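Local coordinates for glycosyl hydrolase, family 31/fibronectin type III domain protein (Clostridium perfringens, PDB 4LQR) that probably acts on carbohydrates as a family 31 glycosyl hydrolase, with an F5/8 type C domain that is likely to bind sugars, at residues Ile29-Glu34 and Thr50-Ala55. Residues are numbered along the deposited sequence; the frame is centred on the assembly and turned at random.
Sequences IYATSE and TIWHSA. With CA (calcium ion), chain B.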
loop_
_atom_site.group_PDB
_atom_site.type_symbol
_atom_site.label_atom_id
_atom_site.label_comp_id
_atom_site.label_asym_id
_atom_site.label_seq_id
_atom_site.Cartn_x
_atom_site.Cartn_y
_atom_site.Cartn_z
ATOM N N ILE A 29 8.056 4.700 -7.521
ATOM C CA ILE A 29 8.402 5.456 -8.736
ATOM C C ILE A 29 7.248 6.348 -9.177
ATOM O O ILE A 29 7.456 7.210 -10.060
ATOM C CB ILE A 29 8.715 4.502 -9.917
ATOM C CG1 ILE A 29 7.571 3.527 -10.217
ATOM C CG2 ILE A 29 9.989 3.716 -9.653
ATOM C CD1 ILE A 29 7.644 2.906 -11.599
ATOM N N TYR A 30 6.080 6.214 -8.585
ATOM C CA TYR A 30 4.964 7.070 -9.006
ATOM C C TYR A 30 3.987 7.167 -7.871
ATOM O O TYR A 30 3.740 6.157 -7.171
ATOM C CB TYR A 30 4.190 6.447 -10.208
ATOM C CG TYR A 30 2.883 7.122 -10.624
ATOM C CD1 TYR A 30 2.918 8.215 -11.513
ATOM C CD2 TYR A 30 1.637 6.724 -10.047
ATOM C CE1 TYR A 30 1.720 8.883 -11.861
ATOM C CE2 TYR A 30 0.446 7.421 -10.400
ATOM C CZ TYR A 30 0.526 8.519 -11.257
ATOM O OH TYR A 30 -0.603 9.198 -11.629
ATOM N N ALA A 31 3.382 8.345 -7.684
ATOM C CA ALA A 31 2.145 8.414 -6.856
ATOM C C ALA A 31 1.259 9.505 -7.424
ATOM O O ALA A 31 1.750 10.474 -8.033
ATOM C CB ALA A 31 2.491 8.754 -5.354
ATOM N N THR A 32 -0.059 9.335 -7.244
ATOM C CA THR A 32 -0.999 10.308 -7.825
ATOM C C THR A 32 -0.728 11.718 -7.300
ATOM O O THR A 32 -0.776 12.715 -8.096
ATOM C CB THR A 32 -2.420 9.930 -7.484
ATOM O OG1 THR A 32 -2.686 8.575 -7.964
ATOM C CG2 THR A 32 -3.361 10.963 -8.095
ATOM N N SER A 33 -0.450 11.802 -5.976
ATOM C CA SER A 33 -0.073 13.069 -5.369
ATOM C C SER A 33 0.629 12.756 -4.062
ATOM O O SER A 33 0.614 11.598 -3.569
ATOM C CB SER A 33 -1.325 13.923 -5.058
ATOM O OG SER A 33 -2.252 13.192 -4.195
ATOM N N GLU A 34 1.181 13.812 -3.473
ATOM C CA GLU A 34 1.902 13.732 -2.140
ATOM C C GLU A 34 1.608 15.014 -1.419
ATOM O O GLU A 34 1.413 16.095 -2.070
ATOM C CB GLU A 34 3.404 13.804 -2.346
ATOM C CG GLU A 34 3.951 12.609 -2.845
ATOM C CD GLU A 34 5.444 12.742 -2.909
ATOM O OE1 GLU A 34 6.004 11.768 -3.320
ATOM O OE2 GLU A 34 6.128 13.743 -2.578
ATOM N N THR A 50 7.592 6.684 9.103
ATOM C CA THR A 50 7.442 7.626 7.973
ATOM C C THR A 50 6.312 7.084 7.101
ATOM O O THR A 50 6.131 5.839 7.021
ATOM C CB THR A 50 8.695 7.641 7.076
ATOM O OG1 THR A 50 8.898 6.330 6.527
ATOM C CG2 THR A 50 9.962 8.078 7.903
ATOM N N ILE A 51 5.551 8.007 6.489
ATOM C CA ILE A 51 4.395 7.650 5.673
ATOM C C ILE A 51 4.462 8.350 4.331
ATOM O O ILE A 51 5.039 9.447 4.179
ATOM C CB ILE A 51 3.045 8.007 6.343
ATOM C CG1 ILE A 51 2.849 9.530 6.438
ATOM C CG2 ILE A 51 3.028 7.367 7.774
ATOM C CD1 ILE A 51 1.503 9.847 7.052
ATOM N N TRP A 52 3.839 7.677 3.360
ATOM C CA TRP A 52 3.319 8.426 2.162
ATOM C C TRP A 52 1.943 8.906 2.527
ATOM O O TRP A 52 1.139 8.192 3.157
ATOM C CB TRP A 52 3.212 7.441 0.977
ATOM C CG TRP A 52 2.401 8.049 -0.186
ATOM C CD1 TRP A 52 2.619 9.250 -0.821
ATOM C CD2 TRP A 52 1.260 7.445 -0.819
ATOM N NE1 TRP A 52 1.601 9.453 -1.813
ATOM C CE2 TRP A 52 0.761 8.365 -1.759
ATOM C CE3 TRP A 52 0.509 6.278 -0.541
ATOM C CZ2 TRP A 52 -0.362 8.100 -2.533
ATOM C CZ3 TRP A 52 -0.596 5.985 -1.363
ATOM C CH2 TRP A 52 -1.008 6.874 -2.359
ATOM N N HIS A 53 1.645 10.153 2.109
ATOM C CA HIS A 53 0.280 10.692 2.256
ATOM C C HIS A 53 -0.030 11.421 1.000
ATOM O O HIS A 53 0.751 12.239 0.535
ATOM C CB HIS A 53 0.212 11.688 3.457
ATOM C CG HIS A 53 -1.153 11.978 3.965
ATOM N ND1 HIS A 53 -2.118 12.626 3.229
ATOM C CD2 HIS A 53 -1.682 11.820 5.220
ATOM C CE1 HIS A 53 -3.187 12.852 3.994
ATOM N NE2 HIS A 53 -2.962 12.323 5.202
ATOM N N SER A 54 -1.206 11.124 0.417
ATOM C CA SER A 54 -1.582 11.847 -0.829
ATOM C C SER A 54 -2.078 13.247 -0.457
ATOM O O SER A 54 -2.249 13.583 0.705
ATOM C CB SER A 54 -2.634 11.034 -1.623
ATOM O OG SER A 54 -3.897 10.995 -0.970
ATOM N N ALA A 55 -2.216 14.102 -1.486
ATOM C CA ALA A 55 -2.565 15.527 -1.227
ATOM C C ALA A 55 -4.027 15.697 -0.751
ATOM O O ALA A 55 -4.897 14.862 -0.977
ATOM C CB ALA A 55 -2.298 16.352 -2.462
HETATM CA CA CA B . 7.635 4.214 5.998
#
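In this beta-sandwich, the edge strand 26-31 of the five-stranded sheet runs out into a turn that meets the short edge strand 52-53 of the four-stranded sheet, and Trp52 and Ser33 make the join. The buried indole reaches across to the turn, its CG anti to the backbone N (chi1 167°), and Trp52 NE1 donates to Ser33 O over 2.9 Å. That oxygen lies at the ring edge, close to the indole plane, while the N-H arrives in the carbonyl plane, a geometry that favours this rotation of the indole about its side-chain bonds. Ala31 CB approaches the indole obliquely, 4.0 Å from Trp52 CE2, and Glu34 CG adds an aliphatic touch at the edge, beside NE1 and CD1; Glu34 OE1 accepts a hydrogen bond from Lys40 N.

A second bond runs in the same direction: Ala55 N donates to Ser33 OG over 2.9 Å, nearly straight (N-H...O 167°), with Ala55 CB packed on the Ser33 side chain. Ser33 thus accepts through both its carbonyl and its hydroxyl. Two CA-H...O contacts fill in between, Glu34 CA to His53 O at 3.3 Å and Ser54 CA to Ser33 O at 3.5 Å. Upstream, Thr50 binds calcium through O and OG1, with Asn42, Asp45, Asp47, Ala160 and Glu161. Sheet edges joined beside such a calcium site are consistent with the jelly-roll of F5/8 type C (discoidin-like) modules.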